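Local coordinates for protein agarase (Pseudoalteromonas fuliginea, PDB 6XJ9) that probably hydrolyses agarose, the galactan of red-algal cell walls, as a glycoside hydrolase of family GH50 from a marine bacterium, at residues K558-N563 with V585-L590; S517-Y522 with I576-E581. One frame throughout, in Å; residues are numbered along the deposited sequence.

Interaction 1 of 2, residues K558-N563 with V585-L590; sequences KVWHLN and VDFSIL
Trp-560, in the last turn of helix 553-560, reaches across to Asp-586 and Phe-587 near the start of helix 584-609. The three form the centre of a buried contact within a cluster of helices that projects from the main body of the enzyme. The indole works in two ways, giving a hydrogen bond along its edge and an aromatic surface on one face. With CG beside the backbone N and anti to the carbonyl carbon (chi1 -69°), the pyrrole N-H is aimed at the aspartate. Trp-560 NE1 donates to Asp-586 OD2 at 2.7 Å, and the bond is nearly straight at 169°. The acceptor lies in the indole plane; seen from the carboxylate, the N-H arrives on the anti side of OD2, somewhat out of the plane. The same OD2 is hydrogen-bonded to Tyr-550 OH, and OD1 forms a salt bridge with Lys-549, both from helix 537-550. Both carboxylate oxygens therefore have partners, and the lysine probably favours the charged form of this buried acid. Phe-587 turns its rim onto one face of the indole in a T-shaped stack, the planes 86° apart and its centroid 5.7 Å from that of the six-membered ring. Helix 523-529 adds Leu-529 against both rings. A leucine in place of Trp-560 would probably leave Asp-586 OD2 without one of its donors and Phe-587 without the flat surface its edge rests on, opening a gap between the helices. Val-559 adds a minor touch, its CG1 4.2 Å from Asp-586 OD2. Beyond the pyrrole ring the aspartate's methylene also lies along the rim of the indole, Asp-586 CB 3.8 Å from Trp-560 CZ2.

Interaction 2 of 2, residues S517-Y522 with I576-E581; sequences SVKSHY and IDIKNE
Ile-578 extends its CG1 branch anti to the backbone N (chi1 -167°), and a turn at chi2 of 77° carries CD1 out to the short helix 518-521. There this methyl meets two neighbouring side chains. Val-518 offers CG1, 4.2 Å from Ile-578 CD1, the two side chains running antiparallel as they pass. Lys-519 comes across at about a right angle: its chain bends at chi3 (-89°), and CE stands 4.1 Å from Ile-578 CD1, so it is the lysine's aliphatic part that touches. The contact is apolar and lies at the surface. Val-518 also packs on Leu-584 and Ile-578 on Ile-526, which continues the apolar contact toward helices 584-609 and 523-529.

Each segment is held in shape by its own polar bonds. On the helix side, Ser-517 is the N-cap, its OG accepting from Ser-520 N at 3.0 Å. On the loop side, Asp-577 OD1 takes the N-H of Lys-579 at 3.0 Å, from above the carboxylate plane, and Asp-577 O accepts from Asn-580 N. Ile-578 is thus presented by a turn built around Asp-577, while Val-518 and Lys-519 sit in the first turn of a capped helix. The whole is a serine-capped helix start facing a type I beta turn whose first residue also makes an Asx turn.

Overall arrangement
Followed from the N terminus, the chain passes residues 517-522, then 558-563, then 576-581 and finally 585-590. The two contacts therefore cross: interaction 2 closes a span of 53 residues, mostly helical, and interaction 1, closing a shorter one of 21, starts inside the span of interaction 2 and ends beyond it. Their centres are 10 Å apart and they touch directly. Asn-580 ND2 probably donates to Val-559 O, at 3.1 Å, and Ile-576 packs against both Trp-560 and Phe-587. The loop between helices 567-572 and 584-609 thereby bridges the two, joining short helix 518-521 at the surface to the buried contact between helices 553-560 and 584-609.

Interaction 1 of 2, residues K558-N563 with V585-L590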
ATOM      1  N   LYS A 558       7.338 -61.392  17.930  1.00 41.69           N
ATOM      2  CA  LYS A 558       8.405 -61.452  16.944  1.00 42.76           C
ATOM      3  C   LYS A 558       8.535 -60.099  16.250  1.00 40.49           C
ATOM      4  O   LYS A 558       9.635 -59.569  16.109  1.00 39.22           O
ATOM      5  CB  LYS A 558       8.129 -62.550  15.912  1.00 47.14           C
ATOM      6  CG  LYS A 558       8.250 -63.981  16.419  1.00 50.81           C
ATOM      7  CD  LYS A 558       8.064 -65.027  15.333  1.00 53.32           C
ATOM      8  CE  LYS A 558       9.279 -65.185  14.442  1.00 55.55           C
ATOM      9  NZ  LYS A 558       9.124 -66.327  13.510  1.00 57.66           N
ATOM     10  N   VAL A 559       7.399 -59.542  15.821  1.00 40.25           N
ATOM     11  CA  VAL A 559       7.430 -58.343  15.000  1.00 37.29           C
ATOM     12  C   VAL A 559       7.818 -57.148  15.870  1.00 34.80           C
ATOM     13  O   VAL A 559       8.692 -56.375  15.494  1.00 33.25           O
ATOM     14  CB  VAL A 559       6.116 -58.140  14.213  1.00 39.49           C
ATOM     15  CG1 VAL A 559       6.141 -56.873  13.365  1.00 37.08           C
ATOM     16  CG2 VAL A 559       5.814 -59.336  13.323  1.00 38.28           C
ATOM     17  N   TRP A 560       7.218 -57.060  17.066  1.00 34.36           N
ATOM     18  CA  TRP A 560       7.364 -55.915  17.954  1.00 32.18           C
ATOM     19  C   TRP A 560       8.624 -56.030  18.821  1.00 34.09           C
ATOM     20  O   TRP A 560       8.987 -55.066  19.500  1.00 35.51           O
ATOM     21  CB  TRP A 560       6.101 -55.735  18.818  1.00 29.18           C
ATOM     22  CG  TRP A 560       4.851 -55.294  18.106  1.00 28.43           C
ATOM     23  CD1 TRP A 560       4.537 -55.463  16.787  1.00 27.28           C
ATOM     24  CD2 TRP A 560       3.718 -54.625  18.698  1.00 25.75           C
ATOM     25  NE1 TRP A 560       3.297 -54.941  16.516  1.00 26.09           N
ATOM     26  CE2 TRP A 560       2.765 -54.429  17.673  1.00 26.94           C
ATOM     27  CE3 TRP A 560       3.414 -54.170  19.987  1.00 26.01           C
ATOM     28  CZ2 TRP A 560       1.545 -53.787  17.900  1.00 25.17           C
ATOM     29  CZ3 TRP A 560       2.200 -53.556  20.218  1.00 24.35           C
ATOM     30  CH2 TRP A 560       1.281 -53.364  19.185  1.00 25.39           C
ATOM     31  N   HIS A 561       9.279 -57.200  18.770  0.50 34.56           N
ATOM     32  CA  HIS A 561      10.457 -57.538  19.560  0.50 35.02           C
ATOM     33  C   HIS A 561      10.136 -57.482  21.051  0.50 34.40           C
ATOM     34  O   HIS A 561      10.838 -56.832  21.819  0.50 34.50           O
ATOM     35  CB  HIS A 561      11.677 -56.690  19.166  0.50 35.71           C
ATOM     36  CG  HIS A 561      12.986 -57.355  19.437  0.50 36.76           C
ATOM     37  ND1 HIS A 561      13.324 -58.579  18.884  0.50 37.17           N
ATOM     38  CD2 HIS A 561      14.047 -56.972  20.182  0.50 37.07           C
ATOM     39  CE1 HIS A 561      14.532 -58.923  19.283  0.50 36.75           C
ATOM     40  NE2 HIS A 561      14.996 -57.956  20.082  0.50 37.11           N
ATOM     41  N   LEU A 562       9.061 -58.173  21.439  1.00 34.98           N
ATOM     42  CA  LEU A 562       8.635 -58.242  22.824  1.00 36.47           C
ATOM     43  C   LEU A 562       8.607 -59.700  23.269  1.00 39.21           C
ATOM     44  O   LEU A 562       8.872 -60.600  22.477  1.00 37.91           O
ATOM     45  CB  LEU A 562       7.255 -57.588  22.952  1.00 35.92           C
ATOM     46  CG  LEU A 562       7.232 -56.084  22.674  1.00 34.37           C
ATOM     47  CD1 LEU A 562       5.808 -55.549  22.671  1.00 32.17           C
ATOM     48  CD2 LEU A 562       8.095 -55.336  23.677  1.00 33.51           C
ATOM     49  N   ASN A 563       8.282 -59.898  24.550  1.00 45.13           N
ATOM     50  CA  ASN A 563       8.228 -61.196  25.193  1.00 47.35           C
ATOM     51  C   ASN A 563       6.983 -61.234  26.073  1.00 48.31           C
ATOM     52  O   ASN A 563       7.063 -61.544  27.259  1.00 50.05           O
ATOM     53  CB  ASN A 563       9.502 -61.472  26.000  1.00 52.10           C
ATOM     54  CG  ASN A 563      10.719 -61.726  25.133  1.00 55.59           C
ATOM     55  OD1 ASN A 563      10.715 -62.620  24.286  1.00 61.40           O
ATOM     56  ND2 ASN A 563      11.775 -60.954  25.343  1.00 56.35           N
ATOM     57  N   VAL A 585       4.028 -50.659  11.167  1.00 28.03           N
ATOM     58  CA  VAL A 585       2.948 -50.961  10.236  1.00 28.69           C
ATOM     59  C   VAL A 585       1.660 -51.146  11.041  1.00 28.49           C
ATOM     60  O   VAL A 585       0.591 -50.677  10.640  1.00 28.48           O
ATOM     61  CB  VAL A 585       3.276 -52.151   9.302  1.00 28.88           C
ATOM     62  CG1 VAL A 585       2.037 -52.722   8.629  1.00 29.14           C
ATOM     63  CG2 VAL A 585       4.311 -51.777   8.249  1.00 28.65           C
ATOM     64  N   ASP A 586       1.793 -51.774  12.211  1.00 26.45           N
ATOM     65  CA  ASP A 586       0.697 -51.965  13.147  1.00 26.35           C
ATOM     66  C   ASP A 586       0.289 -50.637  13.796  1.00 25.70           C
ATOM     67  O   ASP A 586      -0.900 -50.403  14.013  1.00 25.48           O
ATOM     68  CB  ASP A 586       1.045 -53.050  14.172  1.00 27.90           C
ATOM     69  CG  ASP A 586       1.408 -54.367  13.499  1.00 30.45           C
ATOM     70  OD1 ASP A 586       0.748 -54.699  12.513  1.00 34.36           O
ATOM     71  OD2 ASP A 586       2.379 -55.018  13.932  1.00 30.09           O
ATOM     72  N   PHE A 587       1.274 -49.788  14.119  1.00 24.00           N
ATOM     73  CA  PHE A 587       1.014 -48.474  14.700  1.00 23.57           C
ATOM     74  C   PHE A 587       0.130 -47.667  13.754  1.00 22.70           C
ATOM     75  O   PHE A 587      -0.778 -46.958  14.182  1.00 21.21           O
ATOM     76  CB  PHE A 587       2.325 -47.758  15.053  1.00 24.43           C
ATOM     77  CG  PHE A 587       3.005 -48.226  16.322  1.00 24.18           C
ATOM     78  CD1 PHE A 587       2.732 -49.470  16.877  1.00 24.17           C
ATOM     79  CD2 PHE A 587       3.923 -47.411  16.975  1.00 25.57           C
ATOM     80  CE1 PHE A 587       3.356 -49.889  18.046  1.00 22.04           C
ATOM     81  CE2 PHE A 587       4.571 -47.841  18.128  1.00 24.71           C
ATOM     82  CZ  PHE A 587       4.275 -49.076  18.670  1.00 22.81           C
ATOM     83  N   SER A 588       0.403 -47.818  12.456  1.00 23.41           N
ATOM     84  CA  SER A 588      -0.330 -47.154  11.393  1.00 22.79           C
ATOM     85  C   SER A 588      -1.767 -47.667  11.312  1.00 21.50           C
ATOM     86  O   SER A 588      -2.688 -46.882  11.100  1.00 20.26           O
ATOM     87  CB  SER A 588       0.398 -47.330  10.099  1.00 23.54           C
ATOM     88  OG  SER A 588       0.102 -46.253   9.231  1.00 27.58           O
ATOM     89  N   ILE A 589      -1.943 -48.985  11.478  1.00 20.13           N
ATOM     90  CA  ILE A 589      -3.248 -49.635  11.442  1.00 20.55           C
ATOM     91  C   ILE A 589      -4.082 -49.137  12.621  1.00 20.90           C
ATOM     92  O   ILE A 589      -5.261 -48.809  12.461  1.00 20.64           O
ATOM     93  CB  ILE A 589      -3.086 -51.174  11.436  1.00 20.57           C
ATOM     94  CG1 ILE A 589      -2.699 -51.696  10.044  1.00 22.52           C
ATOM     95  CG2 ILE A 589      -4.326 -51.878  11.971  1.00 19.45           C
ATOM     96  CD1 ILE A 589      -2.295 -53.164  10.013  1.00 23.36           C
ATOM     97  N   LEU A 590      -3.430 -49.037  13.788  1.00 19.70           N
ATOM     98  CA  LEU A 590      -4.082 -48.656  15.030  1.00 20.21           C
ATOM     99  C   LEU A 590      -4.470 -47.177  14.981  1.00 19.46           C
ATOM    100  O   LEU A 590      -5.620 -46.840  15.271  1.00 20.99           O
ATOM    101  CB  LEU A 590      -3.179 -49.009  16.222  1.00 19.16           C
ATOM    102  CG  LEU A 590      -2.893 -50.502  16.420  1.00 20.63           C
ATOM    103  CD1 LEU A 590      -2.090 -50.764  17.697  1.00 21.45           C
ATOM    104  CD2 LEU A 590      -4.173 -51.320  16.426  1.00 20.26           C
TER

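Interaction 2 of 2, residues S517-Y522 with I576-E581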
ATOM      1  N   SER A 517       8.314 -37.469  14.811  1.00 30.02           N
ATOM      2  CA  SER A 517       9.039 -38.529  15.497  1.00 28.35           C
ATOM      3  C   SER A 517       8.058 -39.664  15.754  1.00 26.55           C
ATOM      4  O   SER A 517       6.847 -39.422  15.751  1.00 25.24           O
ATOM      5  CB  SER A 517       9.638 -38.044  16.794  1.00 27.86           C
ATOM      6  OG  SER A 517       8.624 -37.908  17.783  1.00 25.49           O
ATOM      7  N   VAL A 518       8.569 -40.875  16.013  1.00 23.96           N
ATOM      8  CA  VAL A 518       7.662 -41.989  16.253  1.00 23.08           C
ATOM      9  C   VAL A 518       6.772 -41.656  17.445  1.00 24.71           C
ATOM     10  O   VAL A 518       5.557 -41.835  17.379  1.00 24.73           O
ATOM     11  CB  VAL A 518       8.367 -43.356  16.389  1.00 23.14           C
ATOM     12  CG1 VAL A 518       7.417 -44.438  16.902  1.00 21.68           C
ATOM     13  CG2 VAL A 518       8.970 -43.783  15.056  1.00 22.80           C
ATOM     14  N   LYS A 519       7.382 -41.098  18.498  1.00 24.16           N
ATOM     15  CA  LYS A 519       6.663 -40.791  19.722  1.00 27.50           C
ATOM     16  C   LYS A 519       5.580 -39.737  19.467  1.00 26.87           C
ATOM     17  O   LYS A 519       4.480 -39.834  19.995  1.00 26.97           O
ATOM     18  CB  LYS A 519       7.659 -40.356  20.800  1.00 29.65           C
ATOM     19  CG  LYS A 519       7.195 -40.568  22.233  1.00 32.14           C
ATOM     20  CD  LYS A 519       8.277 -40.244  23.237  1.00 35.17           C
ATOM     21  CE  LYS A 519       9.160 -41.432  23.552  1.00 37.36           C
ATOM     22  NZ  LYS A 519      10.197 -41.077  24.546  1.00 40.48           N
ATOM     23  N   SER A 520       5.903 -38.721  18.662  1.00 26.33           N
ATOM     24  CA  SER A 520       4.975 -37.636  18.375  1.00 27.86           C
ATOM     25  C   SER A 520       3.850 -38.116  17.458  1.00 26.12           C
ATOM     26  O   SER A 520       2.706 -37.683  17.571  1.00 26.59           O
ATOM     27  CB  SER A 520       5.706 -36.490  17.730  1.00 27.27           C
ATOM     28  OG  SER A 520       6.343 -35.701  18.713  1.00 32.10           O
ATOM     29  N   HIS A 521       4.212 -38.976  16.508  1.00 24.17           N
ATOM     30  CA  HIS A 521       3.308 -39.422  15.468  1.00 24.31           C
ATOM     31  C   HIS A 521       2.297 -40.401  16.054  1.00 23.52           C
ATOM     32  O   HIS A 521       1.088 -40.249  15.863  1.00 22.17           O
ATOM     33  CB  HIS A 521       4.123 -40.031  14.322  1.00 23.69           C
ATOM     34  CG  HIS A 521       3.331 -40.342  13.096  1.00 22.16           C
ATOM     35  ND1 HIS A 521       3.919 -40.422  11.851  1.00 23.00           N
ATOM     36  CD2 HIS A 521       2.023 -40.621  12.920  1.00 21.78           C
ATOM     37  CE1 HIS A 521       3.002 -40.712  10.953  1.00 22.70           C
ATOM     38  NE2 HIS A 521       1.830 -40.845  11.587  1.00 21.72           N
ATOM     39  N   TYR A 522       2.807 -41.398  16.781  1.00 23.29           N
ATOM     40  CA  TYR A 522       1.967 -42.509  17.202  1.00 22.87           C
ATOM     41  C   TYR A 522       1.733 -42.461  18.707  1.00 21.93           C
ATOM     42  O   TYR A 522       1.476 -43.496  19.315  1.00 22.36           O
ATOM     43  CB  TYR A 522       2.572 -43.842  16.739  1.00 22.99           C
ATOM     44  CG  TYR A 522       2.683 -43.957  15.239  1.00 21.91           C
ATOM     45  CD1 TYR A 522       1.549 -44.065  14.444  1.00 23.19           C
ATOM     46  CD2 TYR A 522       3.912 -43.931  14.614  1.00 21.29           C
ATOM     47  CE1 TYR A 522       1.632 -44.155  13.065  1.00 22.19           C
ATOM     48  CE2 TYR A 522       4.017 -44.026  13.235  1.00 22.19           C
ATOM     49  CZ  TYR A 522       2.876 -44.135  12.462  1.00 22.69           C
ATOM     50  OH  TYR A 522       2.987 -44.214  11.109  1.00 24.22           O
ATOM     51  N   ILE A 576       5.658 -50.671  24.562  1.00 31.60           N
ATOM     52  CA  ILE A 576       6.294 -50.963  23.279  1.00 29.30           C
ATOM     53  C   ILE A 576       7.754 -50.532  23.311  1.00 28.82           C
ATOM     54  O   ILE A 576       8.139 -49.656  24.084  1.00 31.30           O
ATOM     55  CB  ILE A 576       5.547 -50.361  22.064  1.00 27.97           C
ATOM     56  CG1 ILE A 576       5.428 -48.836  22.140  1.00 28.43           C
ATOM     57  CG2 ILE A 576       4.194 -51.027  21.867  1.00 27.77           C
ATOM     58  CD1 ILE A 576       6.608 -48.089  21.563  1.00 27.39           C
ATOM     59  N   ASP A 577       8.551 -51.166  22.443  1.00 30.26           N
ATOM     60  CA  ASP A 577       9.942 -50.813  22.227  1.00 30.48           C
ATOM     61  C   ASP A 577      10.010 -49.648  21.243  1.00 29.21           C
ATOM     62  O   ASP A 577       9.771 -49.834  20.057  1.00 30.63           O
ATOM     63  CB  ASP A 577      10.731 -52.028  21.720  1.00 30.10           C
ATOM     64  CG  ASP A 577      12.210 -51.748  21.529  1.00 30.71           C
ATOM     65  OD1 ASP A 577      12.584 -50.561  21.534  1.00 29.57           O
ATOM     66  OD2 ASP A 577      12.979 -52.725  21.390  1.00 31.39           O
ATOM     67  N   ILE A 578      10.383 -48.460  21.731  1.00 30.46           N
ATOM     68  CA  ILE A 578      10.312 -47.246  20.928  1.00 32.97           C
ATOM     69  C   ILE A 578      11.253 -47.312  19.722  1.00 32.86           C
ATOM     70  O   ILE A 578      11.074 -46.561  18.766  1.00 31.11           O
ATOM     71  CB  ILE A 578      10.526 -45.970  21.774  1.00 33.63           C
ATOM     72  CG1 ILE A 578      10.132 -44.705  21.001  1.00 34.57           C
ATOM     73  CG2 ILE A 578      11.951 -45.894  22.310  1.00 34.22           C
ATOM     74  CD1 ILE A 578       8.628 -44.470  20.912  1.00 33.80           C
ATOM     75  N   LYS A 579      12.234 -48.224  19.761  1.00 33.51           N
ATOM     76  CA  LYS A 579      13.260 -48.284  18.729  1.00 32.14           C
ATOM     77  C   LYS A 579      12.865 -49.276  17.637  1.00 31.71           C
ATOM     78  O   LYS A 579      13.439 -49.268  16.549  1.00 31.17           O
ATOM     79  CB  LYS A 579      14.608 -48.681  19.337  1.00 36.53           C
ATOM     80  CG  LYS A 579      15.155 -47.728  20.393  1.00 38.47           C
ATOM     81  CD  LYS A 579      16.647 -47.873  20.619  1.00 39.48           C
ATOM     82  CE  LYS A 579      17.245 -46.677  21.332  1.00 39.63           C
ATOM     83  NZ  LYS A 579      17.417 -45.515  20.428  1.00 40.33           N
ATOM     84  N   ASN A 580      11.899 -50.149  17.936  1.00 32.03           N
ATOM     85  CA  ASN A 580      11.504 -51.185  16.994  1.00 31.30           C
ATOM     86  C   ASN A 580      10.796 -50.550  15.800  1.00 30.99           C
ATOM     87  O   ASN A 580       9.926 -49.697  15.982  1.00 30.44           O
ATOM     88  CB  ASN A 580      10.606 -52.225  17.662  1.00 30.67           C
ATOM     89  CG  ASN A 580       9.984 -53.172  16.664  1.00 31.22           C
ATOM     90  OD1 ASN A 580       8.853 -52.963  16.238  1.00 32.24           O
ATOM     91  ND2 ASN A 580      10.721 -54.202  16.271  1.00 30.23           N
ATOM     92  N   GLU A 581      11.155 -50.998  14.590  1.00 29.40           N
ATOM     93  CA  GLU A 581      10.642 -50.398  13.368  1.00 31.40           C
ATOM     94  C   GLU A 581       9.542 -51.254  12.752  1.00 31.83           C
ATOM     95  O   GLU A 581       8.680 -50.724  12.054  1.00 31.32           O
ATOM     96  CB  GLU A 581      11.751 -50.233  12.329  1.00 33.01           C
ATOM     97  CG  GLU A 581      12.727 -49.128  12.675  1.00 36.64           C
ATOM     98  CD  GLU A 581      13.896 -49.039  11.713  1.00 36.42           C
ATOM     99  OE1 GLU A 581      13.688 -49.285  10.512  1.00 38.72           O
ATOM    100  OE2 GLU A 581      15.009 -48.750  12.172  1.00 36.01           O
TER